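Local coordinates for N-acetylmuramoyl-L-alanine amidase AmiD (Escherichia coli, PDB 3D2Y), which catalyses the zinc-dependent hydrolysis of the link between N-acetylmuramoyl residues and L-amino acid residues in certain cell-wall glycopeptides, at residues Val149-Ile154 with Lys159-Pro164; Tyr210-Lys215 with Met228-His233; Ile34-Asp39 with Lys117-Phe122; Ala82-Ile87 with Asp98-Ile103. One frame throughout, in Å; residues are numbered along the deposited sequence.

Contact 1: Val149-Ile154 with Lys159-Pro164; sequences VAHADI and KDDPGP
His151 and Asp161, both ligands of the catalytic zinc, are hydrogen-bonded directly to each other: His151 ND1 reaches Asp161 OD2 at 3.1 Å on its syn lone pair. The bond is bent, 136° at the hydrogen; OD2 lies 26° out of the imidazole plane, and the carboxylate is turned nearly at right angles to the ring. With chi1 at -164°, CG of His151 lies trans to its backbone N and the ring extends past Lys159, whose CG rests over one face in a CH-pi contact, 3.6 Å from the centroid. Beyond CG the lysine runs on until NZ bonds the backbone of the bound peptide; His151 NE2 is held by Ala85 O. A backbone bond, Ala152 N to Asp161 O at 3.0 Å, ties the two segments, and Pro162, preceded by a cis peptide, sets its CD tightly against Ala150 CB, 3.4 Å away. Replacing His151 by alanine is likely to deprive the zinc of a ligand, leave Asp161 OD2 and Ala85 O without this partner, and take away the face under Lys159 CG. Strand end and loop supply two of the three protein zinc ligands and the transition-state stabiliser Lys159; His35 completes the ligand set of this amidase 2 (PGRP-like) site.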
loop_
_atom_site.group_PDB
_atom_site.type_symbol
_atom_site.label_atom_id
_atom_site.label_comp_id
_atom_site.label_asym_id
_atom_site.label_seq_id
_atom_site.Cartn_x
_atom_site.Cartn_y
_atom_site.Cartn_z
ATOM N N VAL A 149 -0.357 1.140 -1.768
ATOM C CA VAL A 149 0.377 -0.110 -1.533
ATOM C C VAL A 149 -0.055 -0.736 -0.243
ATOM O O VAL A 149 -0.672 -0.078 0.641
ATOM C CB VAL A 149 1.925 0.111 -1.457
ATOM C CG1 VAL A 149 2.495 0.557 -2.842
ATOM C CG2 VAL A 149 2.281 1.158 -0.311
ATOM N N ALA A 150 0.264 -2.015 -0.161
ATOM C CA ALA A 150 0.179 -2.774 1.065
ATOM C C ALA A 150 1.408 -2.493 1.899
ATOM O O ALA A 150 2.491 -2.267 1.386
ATOM C CB ALA A 150 0.148 -4.292 0.731
ATOM N N HIS A 151 1.246 -2.560 3.209
ATOM C CA HIS A 151 2.428 -2.549 4.073
ATOM C C HIS A 151 3.402 -3.688 3.676
ATOM O O HIS A 151 4.642 -3.545 3.732
ATOM C CB HIS A 151 1.954 -2.791 5.466
ATOM C CG HIS A 151 2.952 -2.440 6.538
ATOM N ND1 HIS A 151 2.750 -2.773 7.862
ATOM C CD2 HIS A 151 4.121 -1.765 6.498
ATOM C CE1 HIS A 151 3.745 -2.302 8.593
ATOM N NE2 HIS A 151 4.599 -1.708 7.783
ATOM N N ALA A 152 2.837 -4.849 3.313
ATOM C CA ALA A 152 3.697 -6.004 2.924
ATOM C C ALA A 152 4.514 -5.631 1.713
ATOM O O ALA A 152 5.628 -6.146 1.524
ATOM C CB ALA A 152 2.830 -7.263 2.624
ATOM N N ASP A 153 3.973 -4.751 0.864
ATOM C CA ASP A 153 4.695 -4.354 -0.344
ATOM C C ASP A 153 5.978 -3.608 0.038
ATOM O O ASP A 153 6.990 -3.695 -0.684
ATOM C CB ASP A 153 3.843 -3.459 -1.243
ATOM C CG ASP A 153 2.629 -4.188 -1.851
ATOM O OD1 ASP A 153 2.666 -5.423 -2.036
ATOM O OD2 ASP A 153 1.630 -3.505 -2.158
ATOM N N ILE A 154 5.934 -2.842 1.137
ATOM C CA ILE A 154 7.044 -1.919 1.439
ATOM C C ILE A 154 7.971 -2.492 2.499
ATOM O O ILE A 154 9.084 -1.990 2.689
ATOM C CB ILE A 154 6.573 -0.501 1.828
ATOM C CG1 ILE A 154 5.885 -0.485 3.203
ATOM C CG2 ILE A 154 5.740 0.087 0.723
ATOM C CD1 ILE A 154 5.288 0.908 3.528
ATOM N N LYS A 159 6.111 -7.969 7.195
ATOM C CA LYS A 159 4.639 -7.777 7.274
ATOM C C LYS A 159 3.889 -8.486 6.148
ATOM O O LYS A 159 4.415 -8.652 5.042
ATOM C CB LYS A 159 4.294 -6.285 7.232
ATOM C CG LYS A 159 4.914 -5.465 8.332
ATOM C CD LYS A 159 4.290 -5.742 9.698
ATOM C CE LYS A 159 5.099 -5.068 10.774
ATOM N NZ LYS A 159 4.251 -5.068 12.043
ATOM N N ASP A 160 2.650 -8.864 6.452
ATOM C CA ASP A 160 1.720 -9.438 5.471
ATOM C C ASP A 160 0.546 -8.521 5.132
ATOM O O ASP A 160 -0.183 -8.765 4.151
ATOM C CB ASP A 160 1.145 -10.745 6.058
ATOM C CG ASP A 160 2.117 -11.905 5.959
ATOM O OD1 ASP A 160 3.142 -11.753 5.289
ATOM O OD2 ASP A 160 1.865 -12.969 6.570
ATOM N N ASP A 161 0.300 -7.528 5.991
ATOM C CA ASP A 161 -0.913 -6.723 5.896
ATOM C C ASP A 161 -0.993 -5.816 4.676
ATOM O O ASP A 161 0.058 -5.338 4.196
ATOM C CB ASP A 161 -1.223 -6.006 7.234
ATOM C CG ASP A 161 -0.190 -4.955 7.615
ATOM O OD1 ASP A 161 -0.599 -3.778 7.746
ATOM O OD2 ASP A 161 1.015 -5.293 7.757
ATOM N N PRO A 162 -2.228 -5.609 4.126
ATOM C CA PRO A 162 -3.527 -6.139 4.588
ATOM C C PRO A 162 -3.930 -7.526 4.086
ATOM O O PRO A 162 -5.061 -7.924 4.306
ATOM C CB PRO A 162 -4.525 -5.115 4.042
ATOM C CG PRO A 162 -3.897 -4.720 2.735
ATOM C CD PRO A 162 -2.401 -4.753 2.946
ATOM N N GLY A 163 -3.028 -8.229 3.398
ATOM C CA GLY A 163 -3.237 -9.642 3.135
ATOM C C GLY A 163 -4.022 -9.986 1.885
ATOM O O GLY A 163 -4.573 -9.109 1.190
ATOM N N PRO A 164 -4.081 -11.291 1.571
ATOM C CA PRO A 164 -4.609 -11.774 0.294
ATOM C C PRO A 164 -6.148 -11.673 0.166
ATOM O O PRO A 164 -6.684 -11.870 -0.938
ATOM C CB PRO A 164 -4.108 -13.213 0.257
ATOM C CG PRO A 164 -4.171 -13.621 1.743
ATOM C CD PRO A 164 -3.608 -12.381 2.433
#

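Contact 2: Tyr210-Lys215 with Met228-His233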
loop_
_atom_site.group_PDB
_atom_site.type_symbol
_atom_site.label_atom_id
_atom_site.label_comp_id
_atom_site.label_asym_id
_atom_site.label_seq_id
_atom_site.Cartn_x
_atom_site.Cartn_y
_atom_site.Cartn_z
ATOM N N TYR A 210 9.597 -2.810 -10.172
ATOM C CA TYR A 210 8.225 -2.368 -9.874
ATOM C C TYR A 210 8.157 -1.635 -8.516
ATOM O O TYR A 210 7.380 -0.682 -8.367
ATOM C CB TYR A 210 7.160 -3.484 -9.996
ATOM C CG TYR A 210 5.744 -2.913 -9.816
ATOM C CD1 TYR A 210 5.152 -2.138 -10.821
ATOM C CD2 TYR A 210 5.041 -3.072 -8.616
ATOM C CE1 TYR A 210 3.883 -1.613 -10.655
ATOM C CE2 TYR A 210 3.747 -2.486 -8.433
ATOM C CZ TYR A 210 3.192 -1.787 -9.471
ATOM O OH TYR A 210 1.957 -1.192 -9.308
ATOM N N GLY A 211 8.956 -2.096 -7.546
ATOM C CA GLY A 211 9.249 -1.296 -6.384
ATOM C C GLY A 211 9.645 -2.039 -5.143
ATOM O O GLY A 211 9.994 -1.403 -4.146
ATOM N N TYR A 212 9.628 -3.374 -5.220
ATOM C CA TYR A 212 9.865 -4.223 -4.052
ATOM C C TYR A 212 11.328 -4.184 -3.607
ATOM O O TYR A 212 12.211 -4.143 -4.407
ATOM C CB TYR A 212 9.369 -5.692 -4.275
ATOM C CG TYR A 212 7.860 -5.818 -4.304
ATOM C CD1 TYR A 212 7.119 -6.280 -3.181
ATOM C CD2 TYR A 212 7.158 -5.422 -5.442
ATOM C CE1 TYR A 212 5.705 -6.337 -3.255
ATOM C CE2 TYR A 212 5.817 -5.475 -5.534
ATOM C CZ TYR A 212 5.062 -5.956 -4.454
ATOM O OH TYR A 212 3.686 -5.936 -4.584
ATOM N N ASP A 213 11.560 -4.332 -2.304
ATOM C CA ASP A 213 12.905 -4.318 -1.737
ATOM C C ASP A 213 13.525 -5.676 -2.065
ATOM O O ASP A 213 13.075 -6.699 -1.551
ATOM C CB ASP A 213 12.751 -4.194 -0.207
ATOM C CG ASP A 213 14.049 -3.849 0.530
ATOM O OD1 ASP A 213 15.050 -3.459 -0.097
ATOM O OD2 ASP A 213 14.040 -3.938 1.788
ATOM N N VAL A 214 14.525 -5.720 -2.940
ATOM C CA VAL A 214 15.196 -6.971 -3.266
ATOM C C VAL A 214 16.682 -6.700 -3.108
ATOM O O VAL A 214 17.201 -5.805 -3.744
ATOM C CB VAL A 214 14.885 -7.418 -4.725
ATOM C CG1 VAL A 214 15.760 -8.606 -5.157
ATOM C CG2 VAL A 214 13.436 -7.803 -4.888
ATOM N N LYS A 215 17.349 -7.443 -2.220
ATOM C CA LYS A 215 18.782 -7.238 -1.991
ATOM C C LYS A 215 19.570 -8.331 -2.707
ATOM O O LYS A 215 19.025 -9.418 -2.915
ATOM C CB LYS A 215 19.089 -7.197 -0.491
ATOM C CG LYS A 215 18.214 -6.194 0.258
ATOM C CD LYS A 215 18.431 -6.226 1.756
ATOM C CE LYS A 215 17.428 -5.318 2.470
ATOM N NZ LYS A 215 17.397 -3.904 1.927
ATOM N N MET A 228 5.798 -13.651 -2.474
ATOM C CA MET A 228 4.559 -13.818 -1.729
ATOM C C MET A 228 3.829 -12.473 -1.514
ATOM O O MET A 228 2.614 -12.372 -1.749
ATOM C CB MET A 228 4.869 -14.501 -0.400
ATOM C CG MET A 228 3.679 -14.845 0.465
ATOM S SD MET A 228 4.183 -15.540 2.077
ATOM C CE MET A 228 5.728 -16.397 1.731
ATOM N N ALA A 229 4.565 -11.453 -1.055
ATOM C CA ALA A 229 4.011 -10.106 -0.881
ATOM C C ALA A 229 3.330 -9.590 -2.189
ATOM O O ALA A 229 2.212 -9.048 -2.161
ATOM C CB ALA A 229 5.101 -9.145 -0.407
ATOM N N PHE A 230 3.988 -9.820 -3.312
ATOM C CA PHE A 230 3.509 -9.375 -4.617
ATOM C C PHE A 230 2.205 -10.126 -4.988
ATOM O O PHE A 230 1.208 -9.526 -5.481
ATOM C CB PHE A 230 4.605 -9.605 -5.667
ATOM C CG PHE A 230 4.183 -9.286 -7.065
ATOM C CD1 PHE A 230 3.984 -7.968 -7.463
ATOM C CD2 PHE A 230 4.014 -10.322 -8.020
ATOM C CE1 PHE A 230 3.588 -7.666 -8.774
ATOM C CE2 PHE A 230 3.608 -10.040 -9.335
ATOM C CZ PHE A 230 3.392 -8.698 -9.703
ATOM N N GLN A 231 2.222 -11.433 -4.717
ATOM C CA GLN A 231 1.081 -12.304 -5.034
ATOM C C GLN A 231 -0.116 -11.986 -4.151
ATOM O O GLN A 231 -1.267 -11.982 -4.631
ATOM C CB GLN A 231 1.455 -13.784 -4.926
ATOM C CG GLN A 231 2.478 -14.224 -6.005
ATOM C CD GLN A 231 3.095 -15.591 -5.739
ATOM O OE1 GLN A 231 3.285 -15.983 -4.593
ATOM N NE2 GLN A 231 3.470 -16.294 -6.804
ATOM N N MET A 232 0.126 -11.758 -2.863
ATOM C CA MET A 232 -0.955 -11.340 -1.948
ATOM C C MET A 232 -1.701 -10.116 -2.454
ATOM O O MET A 232 -2.910 -10.033 -2.280
ATOM C CB MET A 232 -0.470 -11.107 -0.511
ATOM C CG MET A 232 -0.088 -12.365 0.231
ATOM S SD MET A 232 0.189 -12.046 1.976
ATOM C CE MET A 232 1.757 -11.209 1.987
ATOM N N HIS A 233 -0.989 -9.211 -3.137
ATOM C CA HIS A 233 -1.580 -7.994 -3.703
ATOM C C HIS A 233 -2.198 -8.272 -5.107
ATOM O O HIS A 233 -3.341 -7.871 -5.389
ATOM C CB HIS A 233 -0.486 -6.901 -3.731
ATOM C CG HIS A 233 -0.967 -5.519 -4.084
ATOM N ND1 HIS A 233 -0.331 -4.375 -3.635
ATOM C CD2 HIS A 233 -1.976 -5.099 -4.888
ATOM C CE1 HIS A 233 -0.941 -3.312 -4.138
ATOM N NE2 HIS A 233 -1.930 -3.730 -4.913
#
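Tyr212 and Phe230 are the residues whose backbones come nearest, CA to CA 8.2 Å, so side chains must span the gap. The chain has just left a helix at Gly211, where phi is 156°, and Tyr212 follows in an extended conformation, facing the continuous helical turns of 228-233; no hydrogen bond links the two segments. The Tyr212 ring reaches across and brings its phenol end down beside the helix backbone, OH lying 3.4 Å from Phe230 CA. That same oxygen meets the edge of the Phe230 ring, near its plane, at 3.5 Å from CD1. Phe230 CG stands opposite its own backbone N (chi1 175°), which sets CD1 beside the hydroxyl. The two rings are almost perpendicular (85°), and Tyr212 CE2 packs 3.6 Å from Phe230 CD1. On its other flank, Tyr212 CE1 is 4.0 Å from Ala229 CB. The buried hydroxyl is satisfied by Asp153, whose OD1 it meets in a hydrogen bond, while His233 ND1 bonds OD2 of that carboxylate. A phenylalanine here is likely to leave Asp153 OD1 without this partner and to lose the oxygen's packing on Phe230. Trp90 of strand 89-90 meets Tyr212 edge-to-face, and Phe230 goes on to touch Leu207 of helix 200-210 and Ile250 and Leu254 of helix 245-258, so these helices converge here on helix 220-234.

Contact 3: Ile34-Asp39 with Lys117-Phe122; sequences IHYTAD and KYFAPF
Tyr36 makes its closest approach to Phe119 through the phenol oxygen, OH standing 3.6 Å from Phe119 CE1. This is the tighter end of the contact: each ring offers its edge to the other, the side chains cross at about a right angle, and Tyr36 CE2 follows at 4.2 Å from the same Phe119 CE1. Tyr36 itself is buried. Its chi1 of 56° sets CG between the backbone N and the carbonyl carbon, a rotamer that carries the hydroxyl to Phe119 CE1, while Tyr36 N makes a weak hydrogen bond to Asp161 OD1. Trp110 of strand 110-113 touches Tyr36 and meets Phe119 edge-to-face, which thickens the aromatic cluster here. The other end is looser. Phe122 CZ also comes to the edge of the Tyr36 ring, but only to 4.3 Å from CD2, and the backbones are well apart, Tyr36 CA to Phe122 CA being 9.8 Å. Both phenylalanines are partly exposed, the chain between them passes through the exposed Pro121, and the two segments meet by van der Waals packing, with no hydrogen bond across. Phe122 finds a further edge-to-face partner in Phe166. Beyond the end of strand 31-36, Thr37 O bonds the bound substrate. Tyr36 and Thr37 belong to the substrate-binding wall of this PGRP-like amidase, backed here by the end of the 110-119 hairpin.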
loop_
_atom_site.group_PDB
_atom_site.type_symbol
_atom_site.label_atom_id
_atom_site.label_comp_id
_atom_site.label_asym_id
_atom_site.label_seq_id
_atom_site.Cartn_x
_atom_site.Cartn_y
_atom_site.Cartn_z
ATOM N N ILE A 34 -1.885 0.821 3.000
ATOM C CA ILE A 34 -3.017 0.139 3.644
ATOM C C ILE A 34 -2.539 -0.911 4.656
ATOM O O ILE A 34 -1.669 -1.728 4.344
ATOM C CB ILE A 34 -3.971 -0.517 2.598
ATOM C CG1 ILE A 34 -4.333 0.499 1.508
ATOM C CG2 ILE A 34 -5.240 -0.972 3.255
ATOM C CD1 ILE A 34 -5.077 1.764 2.040
ATOM N N HIS A 35 -3.125 -0.878 5.852
ATOM C CA HIS A 35 -2.791 -1.814 6.946
ATOM C C HIS A 35 -4.037 -2.500 7.448
ATOM O O HIS A 35 -5.143 -1.945 7.266
ATOM C CB HIS A 35 -2.231 -1.041 8.174
ATOM C CG HIS A 35 -0.989 -0.240 7.901
ATOM N ND1 HIS A 35 0.276 -0.732 8.151
ATOM C CD2 HIS A 35 -0.825 1.026 7.446
ATOM C CE1 HIS A 35 1.166 0.186 7.824
ATOM N NE2 HIS A 35 0.527 1.256 7.375
ATOM N N TYR A 36 -3.883 -3.638 8.125
ATOM C CA TYR A 36 -4.894 -4.073 9.125
ATOM C C TYR A 36 -4.335 -3.986 10.551
ATOM O O TYR A 36 -3.110 -3.989 10.766
ATOM C CB TYR A 36 -5.546 -5.471 8.868
ATOM C CG TYR A 36 -4.586 -6.638 8.731
ATOM C CD1 TYR A 36 -3.641 -6.948 9.731
ATOM C CD2 TYR A 36 -4.601 -7.445 7.576
ATOM C CE1 TYR A 36 -2.733 -7.993 9.560
ATOM C CE2 TYR A 36 -3.711 -8.529 7.423
ATOM C CZ TYR A 36 -2.767 -8.782 8.413
ATOM O OH TYR A 36 -1.855 -9.831 8.281
ATOM N N THR A 37 -5.240 -3.987 11.522
ATOM C CA THR A 37 -4.872 -3.726 12.921
ATOM C C THR A 37 -4.461 -5.001 13.637
ATOM O O THR A 37 -3.686 -4.964 14.590
ATOM C CB THR A 37 -6.045 -3.082 13.715
ATOM O OG1 THR A 37 -7.200 -3.943 13.789
ATOM C CG2 THR A 37 -6.457 -1.799 13.133
ATOM N N ALA A 38 -4.995 -6.117 13.157
ATOM C CA ALA A 38 -4.966 -7.394 13.896
ATOM C C ALA A 38 -5.435 -7.286 15.331
ATOM O O ALA A 38 -4.837 -7.889 16.211
ATOM C CB ALA A 38 -3.546 -8.059 13.830
ATOM N N ASP A 39 -6.515 -6.521 15.572
ATOM C CA ASP A 39 -7.019 -6.274 16.929
ATOM C C ASP A 39 -8.337 -5.484 16.816
ATOM O O ASP A 39 -8.651 -4.931 15.747
ATOM C CB ASP A 39 -5.971 -5.496 17.755
ATOM C CG ASP A 39 -6.049 -5.774 19.268
ATOM O OD1 ASP A 39 -6.974 -6.484 19.734
ATOM O OD2 ASP A 39 -5.170 -5.243 20.000
ATOM N N LYS A 117 -2.351 -20.828 7.793
ATOM C CA LYS A 117 -2.559 -19.414 8.049
ATOM C C LYS A 117 -3.811 -18.967 7.268
ATOM O O LYS A 117 -3.806 -18.965 6.030
ATOM C CB LYS A 117 -1.314 -18.646 7.615
ATOM C CG LYS A 117 -0.927 -17.549 8.554
ATOM C CD LYS A 117 0.074 -16.585 7.939
ATOM C CE LYS A 117 1.379 -16.577 8.722
ATOM N NZ LYS A 117 2.134 -15.293 8.609
ATOM N N TYR A 118 -4.894 -18.647 7.994
ATOM C CA TYR A 118 -6.174 -18.281 7.386
ATOM C C TYR A 118 -6.359 -16.798 7.651
ATOM O O TYR A 118 -6.175 -16.354 8.785
ATOM C CB TYR A 118 -7.354 -19.044 8.017
ATOM C CG TYR A 118 -7.703 -20.419 7.438
ATOM C CD1 TYR A 118 -8.554 -20.556 6.330
ATOM C CD2 TYR A 118 -7.217 -21.588 8.035
ATOM C CE1 TYR A 118 -8.886 -21.837 5.814
ATOM C CE2 TYR A 118 -7.540 -22.859 7.536
ATOM C CZ TYR A 118 -8.371 -22.984 6.431
ATOM O OH TYR A 118 -8.665 -24.264 5.962
ATOM N N PHE A 119 -6.714 -16.029 6.622
ATOM C CA PHE A 119 -6.920 -14.586 6.781
ATOM C C PHE A 119 -8.418 -14.288 6.962
ATOM O O PHE A 119 -9.230 -15.141 6.670
ATOM C CB PHE A 119 -6.351 -13.828 5.576
ATOM C CG PHE A 119 -4.846 -13.711 5.576
ATOM C CD1 PHE A 119 -4.213 -12.568 6.065
ATOM C CD2 PHE A 119 -4.047 -14.722 5.039
ATOM C CE1 PHE A 119 -2.815 -12.436 6.038
ATOM C CE2 PHE A 119 -2.657 -14.613 5.029
ATOM C CZ PHE A 119 -2.033 -13.467 5.485
ATOM N N ALA A 120 -8.764 -13.081 7.418
ATOM C CA ALA A 120 -10.163 -12.699 7.720
ATOM C C ALA A 120 -10.716 -11.837 6.593
ATOM O O ALA A 120 -10.041 -10.919 6.149
ATOM C CB ALA A 120 -10.184 -11.905 8.993
ATOM N N PRO A 121 -11.936 -12.126 6.112
ATOM C CA PRO A 121 -12.526 -11.297 5.059
ATOM C C PRO A 121 -12.759 -9.851 5.513
ATOM O O PRO A 121 -12.999 -9.597 6.691
ATOM C CB PRO A 121 -13.869 -12.011 4.785
ATOM C CG PRO A 121 -13.623 -13.426 5.228
ATOM C CD PRO A 121 -12.806 -13.266 6.466
ATOM N N PHE A 122 -12.691 -8.903 4.582
ATOM C CA PHE A 122 -13.013 -7.516 4.917
ATOM C C PHE A 122 -14.510 -7.217 4.787
ATOM O O PHE A 122 -15.140 -7.457 3.722
ATOM C CB PHE A 122 -12.192 -6.577 4.039
ATOM C CG PHE A 122 -10.703 -6.586 4.377
ATOM C CD1 PHE A 122 -9.875 -7.605 3.901
ATOM C CD2 PHE A 122 -10.164 -5.621 5.222
ATOM C CE1 PHE A 122 -8.485 -7.663 4.204
ATOM C CE2 PHE A 122 -8.796 -5.670 5.561
ATOM C CZ PHE A 122 -7.960 -6.712 5.040
#

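Contact 4: Ala82-Ile87 with Asp98-Ile103; sequences AWHAGI and DTSIGI
His84 and Gly102 meet in the second shell of the zinc site, where loop 82-87 passes over strand 100-105, the middle strand of the mixed sheet of the amidase fold. Their CA atoms are 6.1 Å apart, and the imidazole lies flat on the strand: Gly102 CA is 3.5 Å from the ring centroid and only 12° off the normal, a CH-pi contact over the centre of the face. Ala85 CB is offset toward the rim on the other side, so Ala85 CB and Gly102 CA lie over opposite faces of the ring. A chi1 of 70° places CG of His84 between its backbone N and carbonyl carbon, which lays the ring over Gly102. Its ND1 is hydrogen-bonded to NE2 of the zinc ligand His35, consistent with a second-shell residue that positions His35. The loop backbone is fixed separately, with the N atoms of His84 and Ala85 both bonded to Asn97 OD1, and backbone bonds run from His84 to the bound peptide. At the ring's far edge, His84 NE2 gives a weak bond to Ser100 OG at 2.8 Å, bent to 117°; OG has a second partner in Leu96 O. A side chain at Gly102 would not fit under the ring, since a CB built there would clash with His84 CG.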
loop_
_atom_site.group_PDB
_atom_site.type_symbol
_atom_site.label_atom_id
_atom_site.label_comp_id
_atom_site.label_asym_id
_atom_site.label_seq_id
_atom_site.Cartn_x
_atom_site.Cartn_y
_atom_site.Cartn_z
ATOM N N ALA A 82 3.154 9.771 10.517
ATOM C CA ALA A 82 2.682 8.833 11.519
ATOM C C ALA A 82 3.690 7.689 11.515
ATOM O O ALA A 82 4.385 7.508 10.523
ATOM C CB ALA A 82 1.270 8.345 11.145
ATOM N N TRP A 83 3.799 6.954 12.631
ATOM C CA TRP A 83 4.703 5.803 12.801
ATOM C C TRP A 83 4.012 4.477 12.423
ATOM O O TRP A 83 3.683 3.652 13.290
ATOM C CB TRP A 83 5.249 5.775 14.234
ATOM C CG TRP A 83 6.427 6.708 14.481
ATOM C CD1 TRP A 83 6.955 7.617 13.623
ATOM C CD2 TRP A 83 7.189 6.805 15.699
ATOM N NE1 TRP A 83 8.021 8.262 14.214
ATOM C CE2 TRP A 83 8.169 7.788 15.501
ATOM C CE3 TRP A 83 7.107 6.165 16.954
ATOM C CZ2 TRP A 83 9.120 8.119 16.502
ATOM C CZ3 TRP A 83 8.044 6.474 17.924
ATOM C CH2 TRP A 83 9.024 7.454 17.707
ATOM N N HIS A 84 3.752 4.308 11.105
ATOM C CA HIS A 84 2.995 3.168 10.534
ATOM C C HIS A 84 3.772 2.215 9.598
ATOM O O HIS A 84 3.497 1.024 9.542
ATOM C CB HIS A 84 1.693 3.644 9.832
ATOM C CG HIS A 84 1.948 4.409 8.562
ATOM N ND1 HIS A 84 1.934 3.800 7.327
ATOM C CD2 HIS A 84 2.306 5.698 8.344
ATOM C CE1 HIS A 84 2.238 4.690 6.392
ATOM N NE2 HIS A 84 2.478 5.847 6.985
ATOM N N ALA A 85 4.717 2.746 8.825
ATOM C CA ALA A 85 5.472 1.955 7.817
ATOM C C ALA A 85 6.670 1.202 8.402
ATOM O O ALA A 85 7.022 0.091 7.941
ATOM C CB ALA A 85 5.955 2.868 6.668
ATOM N N GLY A 86 7.347 1.833 9.362
ATOM C CA GLY A 86 8.592 1.291 9.885
ATOM C C GLY A 86 9.717 1.215 8.867
ATOM O O GLY A 86 9.778 2.006 7.895
ATOM N N ILE A 87 10.649 0.284 9.103
ATOM C CA ILE A 87 11.730 0.030 8.133
ATOM C C ILE A 87 11.102 -0.434 6.840
ATOM O O ILE A 87 10.374 -1.425 6.848
ATOM C CB ILE A 87 12.719 -1.028 8.653
ATOM C CG1 ILE A 87 13.454 -0.462 9.876
ATOM C CG2 ILE A 87 13.712 -1.475 7.556
ATOM C CD1 ILE A 87 13.848 -1.542 10.874
ATOM N N ASP A 98 7.962 9.041 6.026
ATOM C CA ASP A 98 8.265 10.434 5.662
ATOM C C ASP A 98 7.331 10.922 4.565
ATOM O O ASP A 98 6.978 12.061 4.538
ATOM C CB ASP A 98 9.712 10.589 5.140
ATOM C CG ASP A 98 10.741 10.307 6.199
ATOM O OD1 ASP A 98 10.343 10.063 7.357
ATOM O OD2 ASP A 98 11.937 10.347 5.890
ATOM N N THR A 99 7.028 10.057 3.610
ATOM C CA THR A 99 6.296 10.434 2.416
ATOM C C THR A 99 4.940 9.745 2.238
ATOM O O THR A 99 4.382 9.793 1.147
ATOM C CB THR A 99 7.177 10.210 1.128
ATOM O OG1 THR A 99 7.509 8.810 0.993
ATOM C CG2 THR A 99 8.498 11.061 1.214
ATOM N N SER A 100 4.405 9.116 3.279
ATOM C CA SER A 100 3.162 8.396 3.090
ATOM C C SER A 100 2.101 8.807 4.057
ATOM O O SER A 100 2.377 9.418 5.106
ATOM C CB SER A 100 3.394 6.893 3.195
ATOM O OG SER A 100 3.648 6.491 4.554
ATOM N N ILE A 101 0.876 8.496 3.665
ATOM C CA ILE A 101 -0.268 8.473 4.587
ATOM C C ILE A 101 -0.594 7.020 4.894
ATOM O O ILE A 101 -0.518 6.187 4.025
ATOM C CB ILE A 101 -1.445 9.225 3.953
ATOM C CG1 ILE A 101 -1.141 10.719 4.061
ATOM C CG2 ILE A 101 -2.746 8.904 4.678
ATOM C CD1 ILE A 101 -2.083 11.607 3.391
ATOM N N GLY A 102 -0.916 6.721 6.160
ATOM C CA GLY A 102 -1.151 5.339 6.584
ATOM C C GLY A 102 -2.596 5.240 7.004
ATOM O O GLY A 102 -3.083 6.073 7.764
ATOM N N ILE A 103 -3.294 4.279 6.420
ATOM C CA ILE A 103 -4.667 3.939 6.820
ATOM C C ILE A 103 -4.693 2.569 7.448
ATOM O O ILE A 103 -4.320 1.567 6.800
ATOM C CB ILE A 103 -5.657 4.021 5.641
ATOM C CG1 ILE A 103 -5.715 5.469 5.140
ATOM C CG2 ILE A 103 -7.077 3.560 6.087
ATOM C CD1 ILE A 103 -6.453 5.606 3.854
#

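Overall arrangement
Contacts 1, 2 and 4 are buried, whereas contact 3 is only partly so and faces the substrate side. Contacts 1, 3 and 4 share one sheet: strand 31-36 lies between strands 148-150 and 100-105, and its His35 makes the junction between the zinc ligands of contact 1 and the second shell of contact 4. Chemistry follows place: imidazole with carboxylate in contact 1, imidazole on glycine and serine in contact 4, aromatic rings at the periphery in contact 3 and between a loop and helix 220-234 in contact 2. Contact 2 belongs to the helical part, yet joins contact 1 through Asp153. Lys117 to Asp160 is a salt bridge from contact 3 to contact 1.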